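Local coordinates for protein GrgF (Penicillium sp. sh18, PDB 6LZH) that acts as a polyketide transferase in gregatin A biosynthesis, using an alpha/beta hydrolase fold and probably a Claisen-type condensation to fuse two polyketide chains, at residues A[39-44]-A[187-192]; A[80-85]-A[114-119]; A[135-140]-A[282-287]; A[158-163]-A[207-212]; A[174-179]-A[191-196]. All coordinates share one frame; numbering follows the deposited sequence.

Contact 1 (A[39-44]-A[187-192])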
# COMPACT_ATOMS: atom_id res chain seq x y z
N PRO A 39 -10.45 -3.99 -15.91
CA PRO A 39 -11.39 -2.95 -16.35
C PRO A 39 -11.17 -1.62 -15.66
O PRO A 39 -10.28 -1.49 -14.81
CB PRO A 39 -12.76 -3.56 -15.98
CG PRO A 39 -12.46 -4.38 -14.76
CD PRO A 39 -11.05 -4.91 -14.92
N GLY A 40 -12.00 -0.63 -16.00
CA GLY A 40 -11.82 0.72 -15.51
C GLY A 40 -12.27 0.89 -14.06
O GLY A 40 -12.63 -0.06 -13.36
N PHE A 41 -12.25 2.15 -13.63
CA PHE A 41 -12.44 2.47 -12.21
C PHE A 41 -13.81 2.05 -11.71
O PHE A 41 -14.84 2.49 -12.23
CB PHE A 41 -12.25 3.97 -12.01
CG PHE A 41 -12.44 4.42 -10.60
CD1 PHE A 41 -11.40 4.30 -9.68
CD2 PHE A 41 -13.65 4.96 -10.18
CE1 PHE A 41 -11.56 4.70 -8.37
CE2 PHE A 41 -13.82 5.37 -8.86
CZ PHE A 41 -12.76 5.24 -7.96
N ASN A 42 -13.82 1.21 -10.68
CA ASN A 42 -15.04 0.78 -10.02
C ASN A 42 -15.99 0.06 -10.97
O ASN A 42 -17.19 0.02 -10.73
CB ASN A 42 -15.77 1.96 -9.36
CG ASN A 42 -16.70 1.52 -8.24
OD1 ASN A 42 -16.45 0.52 -7.58
ND2 ASN A 42 -17.80 2.25 -8.05
N MET A 43 -15.45 -0.53 -12.06
CA MET A 43 -16.29 -1.16 -13.07
C MET A 43 -16.08 -2.68 -13.08
O MET A 43 -14.98 -3.17 -12.82
CB MET A 43 -15.98 -0.60 -14.46
CG MET A 43 -16.50 0.83 -14.69
SD MET A 43 -18.30 0.93 -14.40
CE MET A 43 -18.95 0.07 -15.84
N PRO A 44 -17.13 -3.44 -13.39
CA PRO A 44 -16.98 -4.88 -13.61
C PRO A 44 -16.43 -5.14 -15.02
O PRO A 44 -16.22 -4.23 -15.81
CB PRO A 44 -18.41 -5.40 -13.47
CG PRO A 44 -19.24 -4.27 -14.01
CD PRO A 44 -18.53 -3.00 -13.58
N GLN A 187 -13.92 13.16 -9.69
CA GLN A 187 -14.41 13.84 -10.89
C GLN A 187 -14.39 12.92 -12.11
O GLN A 187 -15.31 12.97 -12.94
CB GLN A 187 -13.61 15.12 -11.18
CG GLN A 187 -14.41 16.11 -12.01
CD GLN A 187 -13.73 17.45 -12.19
OE1 GLN A 187 -14.38 18.48 -12.34
NE2 GLN A 187 -12.40 17.43 -12.19
N LEU A 188 -13.35 12.10 -12.25
CA LEU A 188 -13.34 11.13 -13.35
C LEU A 188 -14.60 10.27 -13.31
O LEU A 188 -15.24 10.03 -14.34
CB LEU A 188 -12.10 10.24 -13.30
CG LEU A 188 -12.18 9.10 -14.33
CD1 LEU A 188 -10.82 8.86 -14.83
CD2 LEU A 188 -12.74 7.79 -13.79
N ALA A 189 -14.92 9.76 -12.12
CA ALA A 189 -16.09 8.90 -11.96
C ALA A 189 -17.37 9.66 -12.30
O ALA A 189 -18.21 9.17 -13.06
CB ALA A 189 -16.15 8.36 -10.53
N ALA A 190 -17.51 10.87 -11.77
CA ALA A 190 -18.72 11.65 -12.02
C ALA A 190 -18.83 12.06 -13.48
O ALA A 190 -19.94 12.25 -13.99
CB ALA A 190 -18.75 12.87 -11.10
N GLU A 191 -17.69 12.20 -14.17
CA GLU A 191 -17.70 12.55 -15.59
C GLU A 191 -18.03 11.35 -16.46
O GLU A 191 -18.71 11.49 -17.48
CB GLU A 191 -16.34 13.11 -16.01
CG GLU A 191 -16.24 14.61 -16.01
CD GLU A 191 -14.80 15.08 -16.03
OE1 GLU A 191 -14.54 16.20 -15.55
OE2 GLU A 191 -13.94 14.31 -16.52
N MET A 192 -17.51 10.18 -16.11
CA MET A 192 -17.72 9.01 -16.95
C MET A 192 -19.11 8.43 -16.79
O MET A 192 -19.70 7.96 -17.77
CB MET A 192 -16.66 7.95 -16.64
CG MET A 192 -15.26 8.39 -17.02
SD MET A 192 -15.02 8.35 -18.81
CE MET A 192 -15.35 10.05 -19.26

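Contact 2 (A[80-85]-A[114-119])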
# COMPACT_ATOMS: atom_id res chain seq x y z
N ASN A 80 -17.27 -2.50 -3.92
CA ASN A 80 -16.95 -1.19 -4.48
C ASN A 80 -15.97 -0.46 -3.57
O ASN A 80 -16.16 0.69 -3.18
CB ASN A 80 -18.22 -0.37 -4.69
CG ASN A 80 -19.15 -1.02 -5.65
OD1 ASN A 80 -20.19 -1.57 -5.28
ND2 ASN A 80 -18.75 -1.01 -6.90
N ASP A 81 -14.93 -1.19 -3.20
CA ASP A 81 -13.93 -0.76 -2.23
C ASP A 81 -12.59 -1.06 -2.90
O ASP A 81 -12.18 -2.22 -3.01
CB ASP A 81 -14.12 -1.53 -0.92
CG ASP A 81 -13.05 -1.22 0.10
OD1 ASP A 81 -12.78 -0.03 0.31
OD2 ASP A 81 -12.47 -2.18 0.65
N ILE A 82 -11.93 -0.02 -3.41
CA ILE A 82 -10.89 -0.16 -4.41
C ILE A 82 -9.54 -0.12 -3.71
O ILE A 82 -9.32 0.71 -2.82
CB ILE A 82 -10.97 0.94 -5.49
CG1 ILE A 82 -12.27 0.88 -6.32
CG2 ILE A 82 -9.77 0.91 -6.40
CD1 ILE A 82 -12.89 -0.49 -6.46
N ASP A 83 -8.64 -1.03 -4.09
CA ASP A 83 -7.33 -1.15 -3.47
C ASP A 83 -6.35 -1.54 -4.58
O ASP A 83 -6.28 -2.71 -4.96
CB ASP A 83 -7.35 -2.19 -2.35
CG ASP A 83 -6.05 -2.23 -1.56
OD1 ASP A 83 -5.06 -1.61 -2.01
OD2 ASP A 83 -6.02 -2.89 -0.50
N ALA A 84 -5.63 -0.55 -5.11
CA ALA A 84 -4.74 -0.82 -6.23
C ALA A 84 -3.68 -1.84 -5.86
O ALA A 84 -3.39 -2.76 -6.63
CB ALA A 84 -4.07 0.47 -6.72
N ARG A 85 -3.06 -1.68 -4.68
CA ARG A 85 -2.03 -2.63 -4.26
C ARG A 85 -2.58 -4.06 -4.24
O ARG A 85 -1.96 -4.98 -4.78
CB ARG A 85 -1.48 -2.26 -2.89
CG ARG A 85 -0.35 -3.17 -2.48
CD ARG A 85 0.11 -2.83 -1.06
NE ARG A 85 -0.66 -3.59 -0.08
CZ ARG A 85 -0.42 -3.58 1.22
NH1 ARG A 85 0.58 -2.85 1.69
NH2 ARG A 85 -1.16 -4.30 2.05
N LEU A 114 -7.43 -1.00 -18.80
CA LEU A 114 -8.05 0.26 -19.21
C LEU A 114 -8.31 1.11 -17.97
O LEU A 114 -8.85 0.63 -16.97
CB LEU A 114 -9.37 -0.01 -19.95
CG LEU A 114 -10.22 1.22 -20.27
CD1 LEU A 114 -9.51 2.16 -21.28
CD2 LEU A 114 -11.57 0.79 -20.82
N CYS A 115 -7.93 2.39 -18.04
CA CYS A 115 -8.26 3.37 -17.00
C CYS A 115 -7.63 2.91 -15.69
O CYS A 115 -6.40 2.71 -15.65
CB CYS A 115 -9.79 3.56 -17.00
SG CYS A 115 -10.42 4.72 -15.72
N PHE A 116 -8.38 2.75 -14.59
CA PHE A 116 -7.77 2.28 -13.35
C PHE A 116 -7.13 0.91 -13.54
O PHE A 116 -6.12 0.61 -12.90
CB PHE A 116 -8.81 2.24 -12.24
CG PHE A 116 -8.23 1.80 -10.91
CD1 PHE A 116 -7.59 2.70 -10.10
CD2 PHE A 116 -8.32 0.48 -10.50
CE1 PHE A 116 -7.05 2.31 -8.89
CE2 PHE A 116 -7.79 0.08 -9.29
CZ PHE A 116 -7.15 0.99 -8.49
N GLY A 117 -7.70 0.06 -14.40
CA GLY A 117 -7.09 -1.22 -14.71
C GLY A 117 -5.70 -1.09 -15.31
O GLY A 117 -4.88 -2.00 -15.13
N GLY A 118 -5.41 0.03 -15.96
CA GLY A 118 -4.09 0.26 -16.52
C GLY A 118 -3.08 0.65 -15.47
O GLY A 118 -1.90 0.31 -15.60
N ASN A 119 -3.53 1.35 -14.44
CA ASN A 119 -2.68 1.61 -13.28
C ASN A 119 -2.28 0.30 -12.62
O ASN A 119 -1.09 0.03 -12.41
CB ASN A 119 -3.44 2.52 -12.31
CG ASN A 119 -2.64 2.86 -11.05
OD1 ASN A 119 -2.23 1.99 -10.30
ND2 ASN A 119 -2.47 4.16 -10.80

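Contact 3 (A[135-140]-A[282-287])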
# COMPACT_ATOMS: atom_id res chain seq x y z
N ILE A 135 0.23 -3.75 -21.39
CA ILE A 135 -0.38 -2.65 -22.13
C ILE A 135 -1.31 -1.88 -21.20
O ILE A 135 -2.21 -2.47 -20.59
CB ILE A 135 -1.17 -3.14 -23.36
CG1 ILE A 135 -0.26 -3.91 -24.33
CG2 ILE A 135 -1.88 -1.94 -24.04
CD1 ILE A 135 -1.06 -4.69 -25.42
N ALA A 136 -1.11 -0.56 -21.11
CA ALA A 136 -1.98 0.32 -20.33
C ALA A 136 -2.70 1.27 -21.28
O ALA A 136 -2.05 2.02 -22.02
CB ALA A 136 -1.18 1.10 -19.28
N VAL A 137 -4.02 1.23 -21.27
CA VAL A 137 -4.85 2.09 -22.11
C VAL A 137 -5.49 3.15 -21.24
O VAL A 137 -6.25 2.83 -20.31
CB VAL A 137 -5.92 1.29 -22.86
CG1 VAL A 137 -6.75 2.23 -23.68
CG2 VAL A 137 -5.28 0.18 -23.72
N ALA A 138 -5.22 4.43 -21.57
CA ALA A 138 -5.69 5.60 -20.84
C ALA A 138 -5.60 5.40 -19.32
O ALA A 138 -6.61 5.56 -18.63
CB ALA A 138 -7.11 5.95 -21.27
N PRO A 139 -4.43 5.05 -18.77
CA PRO A 139 -4.36 4.71 -17.35
C PRO A 139 -4.68 5.88 -16.44
O PRO A 139 -4.29 7.02 -16.71
CB PRO A 139 -2.92 4.24 -17.15
CG PRO A 139 -2.14 4.92 -18.26
CD PRO A 139 -3.12 4.87 -19.44
N LEU A 140 -5.38 5.58 -15.35
CA LEU A 140 -5.66 6.58 -14.31
C LEU A 140 -4.43 6.67 -13.42
O LEU A 140 -4.04 5.67 -12.81
CB LEU A 140 -6.91 6.18 -13.52
CG LEU A 140 -7.34 6.86 -12.21
CD1 LEU A 140 -7.13 8.36 -12.25
CD2 LEU A 140 -8.81 6.54 -11.98
N ASN A 282 -4.82 -3.51 -33.78
CA ASN A 282 -3.73 -4.06 -34.60
C ASN A 282 -2.38 -3.58 -34.12
O ASN A 282 -1.40 -4.33 -34.11
CB ASN A 282 -3.91 -3.68 -36.06
CG ASN A 282 -4.74 -4.69 -36.80
OD1 ASN A 282 -4.66 -5.88 -36.50
ND2 ASN A 282 -5.55 -4.24 -37.75
N ARG A 283 -2.31 -2.31 -33.71
CA ARG A 283 -1.07 -1.74 -33.17
C ARG A 283 -0.65 -2.47 -31.90
O ARG A 283 0.51 -2.87 -31.75
CB ARG A 283 -1.26 -0.25 -32.93
CG ARG A 283 -0.18 0.44 -32.09
CD ARG A 283 1.17 0.52 -32.82
NE ARG A 283 2.13 1.29 -32.03
CZ ARG A 283 2.13 2.61 -31.97
NH1 ARG A 283 1.25 3.30 -32.67
NH2 ARG A 283 3.02 3.25 -31.21
N GLN A 284 -1.60 -2.68 -30.98
CA GLN A 284 -1.31 -3.40 -29.74
C GLN A 284 -0.97 -4.86 -30.02
O GLN A 284 -0.09 -5.43 -29.37
CB GLN A 284 -2.51 -3.32 -28.79
CG GLN A 284 -2.75 -1.91 -28.25
CD GLN A 284 -4.08 -1.77 -27.54
OE1 GLN A 284 -4.57 -2.70 -26.90
NE2 GLN A 284 -4.69 -0.58 -27.64
N LEU A 285 -1.67 -5.47 -30.97
CA LEU A 285 -1.34 -6.83 -31.38
C LEU A 285 0.08 -6.91 -31.94
O LEU A 285 0.83 -7.86 -31.65
CB LEU A 285 -2.36 -7.31 -32.41
CG LEU A 285 -2.03 -8.65 -33.04
CD1 LEU A 285 -2.26 -9.74 -32.01
CD2 LEU A 285 -2.91 -8.86 -34.28
N ASP A 286 0.49 -5.91 -32.72
CA ASP A 286 1.85 -5.90 -33.26
C ASP A 286 2.88 -5.77 -32.14
O ASP A 286 3.91 -6.44 -32.15
CB ASP A 286 2.00 -4.75 -34.26
CG ASP A 286 3.29 -4.83 -35.05
OD1 ASP A 286 3.40 -5.76 -35.88
OD2 ASP A 286 4.21 -4.00 -34.82
N PHE A 287 2.60 -4.90 -31.16
CA PHE A 287 3.45 -4.80 -29.98
C PHE A 287 3.60 -6.15 -29.30
O PHE A 287 4.72 -6.58 -29.01
CB PHE A 287 2.84 -3.77 -29.01
CG PHE A 287 3.49 -3.76 -27.66
CD1 PHE A 287 4.68 -3.08 -27.45
CD2 PHE A 287 2.90 -4.40 -26.58
CE1 PHE A 287 5.28 -3.06 -26.19
CE2 PHE A 287 3.51 -4.38 -25.31
CZ PHE A 287 4.68 -3.72 -25.12

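Contact 4 (A[158-163]-A[207-212])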
# COMPACT_ATOMS: atom_id res chain seq x y z
N MET A 158 -11.63 7.80 8.99
CA MET A 158 -11.43 7.45 10.40
C MET A 158 -12.75 7.12 11.07
O MET A 158 -12.83 6.17 11.86
CB MET A 158 -10.72 8.58 11.17
CG MET A 158 -9.27 8.88 10.75
SD MET A 158 -8.15 7.45 10.73
CE MET A 158 -8.16 7.02 8.98
N HIS A 159 -13.80 7.89 10.77
CA HIS A 159 -15.10 7.58 11.35
C HIS A 159 -15.62 6.23 10.84
O HIS A 159 -16.24 5.47 11.59
CB HIS A 159 -16.09 8.69 11.03
CG HIS A 159 -17.47 8.46 11.59
ND1 HIS A 159 -18.51 7.98 10.82
CD2 HIS A 159 -17.96 8.63 12.83
CE1 HIS A 159 -19.59 7.88 11.56
NE2 HIS A 159 -19.29 8.27 12.79
N ASP A 160 -15.37 5.93 9.57
CA ASP A 160 -15.82 4.67 8.98
C ASP A 160 -15.19 3.47 9.68
O ASP A 160 -15.89 2.49 10.01
CB ASP A 160 -15.51 4.67 7.49
CG ASP A 160 -15.98 3.41 6.80
OD1 ASP A 160 -17.17 3.06 6.95
OD2 ASP A 160 -15.16 2.75 6.12
N ARG A 161 -13.87 3.51 9.91
CA ARG A 161 -13.20 2.45 10.66
C ARG A 161 -13.88 2.21 12.00
O ARG A 161 -14.23 1.07 12.36
CB ARG A 161 -11.73 2.81 10.91
CG ARG A 161 -10.80 2.79 9.71
CD ARG A 161 -9.32 2.80 10.16
NE ARG A 161 -8.84 1.46 10.53
CZ ARG A 161 -8.35 0.56 9.68
NH1 ARG A 161 -8.27 0.83 8.39
NH2 ARG A 161 -7.93 -0.62 10.12
N ALA A 162 -14.00 3.28 12.79
CA ALA A 162 -14.51 3.16 14.16
C ALA A 162 -15.96 2.66 14.16
O ALA A 162 -16.35 1.87 15.03
CB ALA A 162 -14.42 4.50 14.87
N SER A 163 -16.76 3.13 13.20
CA SER A 163 -18.16 2.72 13.12
C SER A 163 -18.28 1.26 12.71
O SER A 163 -19.11 0.51 13.25
CB SER A 163 -18.91 3.62 12.14
OG SER A 163 -18.83 5.00 12.51
N ILE A 207 -18.73 4.54 -3.99
CA ILE A 207 -17.39 4.02 -3.75
C ILE A 207 -17.12 4.16 -2.26
O ILE A 207 -17.57 5.13 -1.63
CB ILE A 207 -16.35 4.77 -4.62
CG1 ILE A 207 -14.99 4.10 -4.51
CG2 ILE A 207 -16.25 6.23 -4.23
CD1 ILE A 207 -14.82 2.97 -5.48
N SER A 208 -16.44 3.18 -1.67
CA SER A 208 -16.17 3.24 -0.24
C SER A 208 -15.28 4.44 0.08
O SER A 208 -14.41 4.82 -0.72
CB SER A 208 -15.48 1.96 0.25
OG SER A 208 -14.14 1.93 -0.20
N VAL A 209 -15.50 5.04 1.25
CA VAL A 209 -14.60 6.12 1.67
C VAL A 209 -13.18 5.61 1.86
O VAL A 209 -12.23 6.38 1.77
CB VAL A 209 -15.10 6.82 2.95
CG1 VAL A 209 -16.51 7.34 2.77
CG2 VAL A 209 -15.03 5.88 4.16
N GLN A 210 -13.01 4.31 2.14
CA GLN A 210 -11.66 3.79 2.32
C GLN A 210 -10.89 3.80 1.01
O GLN A 210 -9.65 3.78 1.03
CB GLN A 210 -11.72 2.37 2.89
CG GLN A 210 -12.39 2.29 4.26
CD GLN A 210 -11.65 3.13 5.30
OE1 GLN A 210 -10.41 3.27 5.25
NE2 GLN A 210 -12.40 3.70 6.24
N THR A 211 -11.60 3.82 -0.12
CA THR A 211 -10.92 3.89 -1.41
C THR A 211 -9.98 5.09 -1.47
O THR A 211 -8.83 4.96 -1.90
CB THR A 211 -11.95 3.97 -2.54
OG1 THR A 211 -12.71 2.74 -2.61
CG2 THR A 211 -11.26 4.22 -3.88
N TYR A 212 -10.43 6.25 -0.99
CA TYR A 212 -9.60 7.45 -1.03
C TYR A 212 -8.42 7.34 -0.06
O TYR A 212 -7.30 7.76 -0.39
CB TYR A 212 -10.44 8.69 -0.74
CG TYR A 212 -9.66 9.99 -0.94
CD1 TYR A 212 -9.57 10.59 -2.19
CD2 TYR A 212 -8.99 10.59 0.13
CE1 TYR A 212 -8.84 11.77 -2.38
CE2 TYR A 212 -8.26 11.76 -0.05
CZ TYR A 212 -8.18 12.35 -1.31
OH TYR A 212 -7.46 13.51 -1.49
O HOH W 1 -8.49 3.74 7.13

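Contact 5 (A[174-179]-A[191-196])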
# COMPACT_ATOMS: atom_id res chain seq x y z
N PRO A 174 -21.14 9.05 -2.85
CA PRO A 174 -21.66 9.05 -4.21
C PRO A 174 -20.72 9.78 -5.15
O PRO A 174 -19.90 10.62 -4.74
CB PRO A 174 -22.99 9.81 -4.08
CG PRO A 174 -22.68 10.83 -3.02
CD PRO A 174 -21.71 10.15 -2.04
N TYR A 175 -20.85 9.46 -6.44
CA TYR A 175 -20.09 10.18 -7.46
C TYR A 175 -20.46 11.65 -7.48
O TYR A 175 -19.61 12.51 -7.76
CB TYR A 175 -20.34 9.56 -8.83
CG TYR A 175 -19.66 8.23 -9.07
CD1 TYR A 175 -18.96 7.58 -8.06
CD2 TYR A 175 -19.72 7.63 -10.32
CE1 TYR A 175 -18.33 6.37 -8.30
CE2 TYR A 175 -19.10 6.43 -10.56
CZ TYR A 175 -18.41 5.79 -9.56
OH TYR A 175 -17.79 4.58 -9.83
N VAL A 176 -21.72 11.97 -7.18
CA VAL A 176 -22.25 13.33 -7.17
C VAL A 176 -23.16 13.46 -5.96
O VAL A 176 -24.14 12.72 -5.83
CB VAL A 176 -23.05 13.66 -8.46
CG1 VAL A 176 -23.45 15.14 -8.48
CG2 VAL A 176 -22.26 13.29 -9.71
N ASN A 177 -22.85 14.40 -5.07
CA ASN A 177 -23.73 14.68 -3.94
C ASN A 177 -25.06 15.25 -4.44
O ASN A 177 -25.16 15.79 -5.54
CB ASN A 177 -23.08 15.68 -2.97
CG ASN A 177 -21.79 15.16 -2.38
OD1 ASN A 177 -20.76 15.84 -2.41
ND2 ASN A 177 -21.83 13.95 -1.83
N GLU A 178 -26.09 15.12 -3.60
CA GLU A 178 -27.42 15.60 -4.00
C GLU A 178 -27.41 17.08 -4.32
O GLU A 178 -28.22 17.54 -5.13
CB GLU A 178 -28.44 15.31 -2.89
CG GLU A 178 -27.91 15.50 -1.47
CD GLU A 178 -27.85 16.96 -1.05
OE1 GLU A 178 -27.21 17.25 -0.01
OE2 GLU A 178 -28.46 17.81 -1.74
N ASP A 179 -26.49 17.84 -3.74
CA ASP A 179 -26.36 19.26 -4.03
C ASP A 179 -25.60 19.53 -5.33
O ASP A 179 -25.28 20.69 -5.61
CB ASP A 179 -25.67 19.98 -2.87
CG ASP A 179 -24.22 19.59 -2.71
OD1 ASP A 179 -23.39 20.10 -3.49
OD2 ASP A 179 -23.91 18.76 -1.83
N GLU A 191 -17.69 12.20 -14.17
CA GLU A 191 -17.70 12.55 -15.59
C GLU A 191 -18.03 11.35 -16.46
O GLU A 191 -18.71 11.49 -17.48
CB GLU A 191 -16.34 13.11 -16.01
CG GLU A 191 -16.24 14.61 -16.01
CD GLU A 191 -14.80 15.08 -16.03
OE1 GLU A 191 -14.54 16.20 -15.55
OE2 GLU A 191 -13.94 14.31 -16.52
N MET A 192 -17.51 10.18 -16.11
CA MET A 192 -17.72 9.01 -16.95
C MET A 192 -19.11 8.43 -16.79
O MET A 192 -19.70 7.96 -17.77
CB MET A 192 -16.66 7.95 -16.64
CG MET A 192 -15.26 8.39 -17.02
SD MET A 192 -15.02 8.35 -18.81
CE MET A 192 -15.35 10.05 -19.26
N MET A 193 -19.66 8.47 -15.57
CA MET A 193 -20.93 7.80 -15.28
C MET A 193 -22.06 8.18 -16.23
O MET A 193 -22.70 7.27 -16.78
CB MET A 193 -21.31 8.07 -13.81
CG MET A 193 -22.81 7.93 -13.50
SD MET A 193 -23.23 8.41 -11.80
CE MET A 193 -23.03 10.19 -11.86
N PRO A 194 -22.34 9.46 -16.50
CA PRO A 194 -23.45 9.77 -17.42
C PRO A 194 -23.23 9.27 -18.84
O PRO A 194 -24.19 8.84 -19.48
CB PRO A 194 -23.54 11.30 -17.35
CG PRO A 194 -22.88 11.67 -16.08
CD PRO A 194 -21.76 10.70 -15.95
N ALA A 195 -21.99 9.31 -19.35
CA ALA A 195 -21.76 8.80 -20.70
C ALA A 195 -21.95 7.29 -20.75
O ALA A 195 -22.55 6.76 -21.70
CB ALA A 195 -20.36 9.17 -21.19
N LEU A 196 -21.46 6.58 -19.74
CA LEU A 196 -21.61 5.13 -19.69
C LEU A 196 -23.08 4.75 -19.59
O LEU A 196 -23.56 3.88 -20.33
CB LEU A 196 -20.82 4.56 -18.51
CG LEU A 196 -19.29 4.66 -18.58
CD1 LEU A 196 -18.69 4.27 -17.24
CD2 LEU A 196 -18.75 3.78 -19.69

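Contact 1 (A[39-44]-A[187-192])
Phe41 meets Leu188 and Ala189 on the first turn of helix 187-198, and the whole contact is apolar. Two places on the phenylalanine do the touching. Its CB approaches Leu188 CD2 at 4.2 Å, at the root of the side chain, while CE2 on the ring lies 4.1 Å from Ala189 CB, which comes in obliquely. With CG anti to the backbone N (chi1 179°), the ring is carried away from its own loop and reaches the helix, although the nearest CA atoms, of Phe41 and Ala189, stay 7.4 Å apart. The small area buried, 93 Å², fits a single side chain bridging that gap. Ile207 of strand 206-208 covers another part of the ring.

Backbone bonding fixes the loop that presents Phe41. Residues 40-43 form a type II beta turn, closed by Met43 N donating to Gly40 O at 3.1 Å, with Phe41 and Asn42 at its corners and Asn42 at a positive phi of 60°. Side-chain polar bonds hold the same corner: Asn42 OD1 accepts from Asn80 ND2, and Asn42 ND2 donates to Arg206 O.

The setting is the active site. Phe41 N lies close to Cys115 SG, the nucleophile position, and to Phe116 N, while Leu188 lies near the active-site His269. Two backbone N atoms so close together, one following a central strand and one just after the nucleophile, are consistent with the oxyanion hole of alpha/beta hydrolases, with helix 187-198, from the insertion between strands 133-137 and 232-237, packed against Phe41.

Contact 2 (A[80-85]-A[114-119])
Ala84 and Asn119 mark the closest backbone approach, 7.7 Å between their CA atoms, where the first turn of helix 84-99 faces that of helix 116-127. Phe116 fills the gap. Its CG lies anti to the backbone N (chi1 -179°), which sends the ring straight out of its helix until CZ is 3.4 Å from Ile82 CG2 and 3.6 Å from Ala84 CB. Both methyls arrive obliquely at the far end of the ring. Ile82 CG2 is also 3.6 Å from Phe116 CE2; the two side chains pass in opposite directions. Asn119 adds only a loose approach, its OD1 being 4.3 Å from Ala84 CB.

The ring grows from the nucleophile elbow of the alpha/beta hydrolase fold. Cys115, the active-site nucleophile, turns between strand 108-114 and the helix with the strained backbone pair phi 62° and psi -125°. Gly117, whose lack of a side chain leaves room beside Leu114 O, is consistent with the tight turn.

Asn119 is held from outside: its OD1 accepts from Trp218 NE1 and its ND2 donates to Leu140 O. Asp83 is the N-cap of helix 84-99, and its OD2 pairs across the dimer interface with Arg85 NH2 of the second subunit.

Contact 3 (A[135-140]-A[282-287])
Ile135 packs between Gln284 and Phe287 of helix 277-292. Its CD1 rests 3.9 Å from Gln284 CB, and its CG1 lies 3.9 Å from Phe287 CD2, reaching that ring obliquely. The other branch of Ile135, CG2, meets the amide end of Gln284, 4.0 Å from OE1. Next along the strand's face, Val137 CG2 comes within 4.0 Å of Gln284 NE2, the two side chains crossing at about a right angle. Gln284 thus touches the strand at two levels, through CB and through its amide end, which the extended chain beyond CG (chi2 169°) carries forward to both strand residues.

In the next shell, Trp112 NE1 donates to Gln284 OE1. This bond satisfies a buried amide oxygen and fixes which way round the amide sits, leaving NE2 toward Val137. Trp112 also touches Ile135 and Val137, so one indole backs both sides of the contact.

Strand 135-137 and helix 282-287 run nearly antiparallel, at 159°, with their axes 11.0 Å apart at closest, the layering of helix on central sheet expected of an alpha/beta hydrolase. Strand 133-137 is flanked by strand 108-114 and by 232-237, where Met233 and Val235 touch the helix, while helix 49-58 packs alongside through Trp55 and Phe56.

Contact 4 (A[158-163]-A[207-212])
Asp160 OD2 is gripped by two groups: Gln210 NE2 donates to it at 2.9 Å, and Arg164 NH1 makes a salt bridge to it. The hydrogen bond from the amide is nearly straight, 163° at the hydrogen. It uses the anti lone pair of OD2, and the carboxylate and amide planes are only 22° apart. A bend in the glutamine (chi2 -61°) folds its amide toward the aspartate, where NE2 makes a second bond to Ala157 O. The other carboxylate oxygen, OD1, accepts from Met171 N, so both oxygens of this buried group are satisfied and the negative form is probably favoured. Beside the polar bonds, Val209 CG2 packs 3.6 Å from Asp160 CB.

These bonds tie helix 150-165 to the start of helix 209-216. Both belong to the insertion between strands 133-137 and 232-237 of the central sheet, the usual place of the lid in alpha/beta hydrolases. Ser208 is the N-cap of the second helix, its OG accepting a weak bond from Thr211 N.

A water joins the segments once more, donating to Gln210 OE1 at 2.7 Å and accepting from Arg161 NH1 at 3.2 Å. The same guanidinium forms salt bridges with Glu89 and Asp93 of the second subunit.

Contact 5 (A[174-179]-A[191-196])
Met193 reaches across to Tyr175 and Val176 with most of its side chain, and the more deeply buried part of the contact lies at the tyrosine ring. Tyr175 CD2 stands 3.9 Å from Met193 CB, which sits at the ring edge and in its plane. Tyr175 CD2 is also 3.9 Å from Met193 SD. Measured to the Tyr175 ring centroid, that sulfur is 5.1 Å away and 65° off the normal, an oblique Met-aromatic contact and not one over the face. Ala189 also touches the ring on this inner side, and Tyr175 OH is hydrogen-bonded to Asn42 ND2.

The outer side is more open, though its carbons come equally close. The turn about the CG-SD bond of Met193 (chi3 72°) brings CE to 3.9 Å from Val176 CG2. Val176 covers less of the contact than Tyr175; it and Met193 are both partly exposed, and the loop runs on into the exposed Glu178 and Asp179. Just after Met193 the helix is kinked at Pro194, whose N makes no bond to the preceding turn.

Carbon and sulfur meet here without a hydrogen bond between the two segments, so shape and dispersion probably matter most, while the hydrogen bond from Tyr175 OH to Asn42 probably limits how the ring can shift.

Contacts 1 to 4 are buried, although the centre of contact 4 lies about 22 Å from that of the chain; contact 5 is partly exposed. Contacts 1 and 5 use overlapping parts of helix 187-198, touching it through Leu188 and Ala189 in contact 1 and Met193 in contact 5. Contacts 1 and 2 converge on Cys115, and contact 2 meets contact 3 through a backbone bond, Cys115 N to Val137 O at 2.9 Å. Chemistry follows place: apolar side chains dominate 1, 2 and 5, contact 3 adds a buried amide, and contact 4 is built on an amide-to-carboxylate hydrogen bond with a bridging water. Contacts 2 and 4 both reach the second subunit.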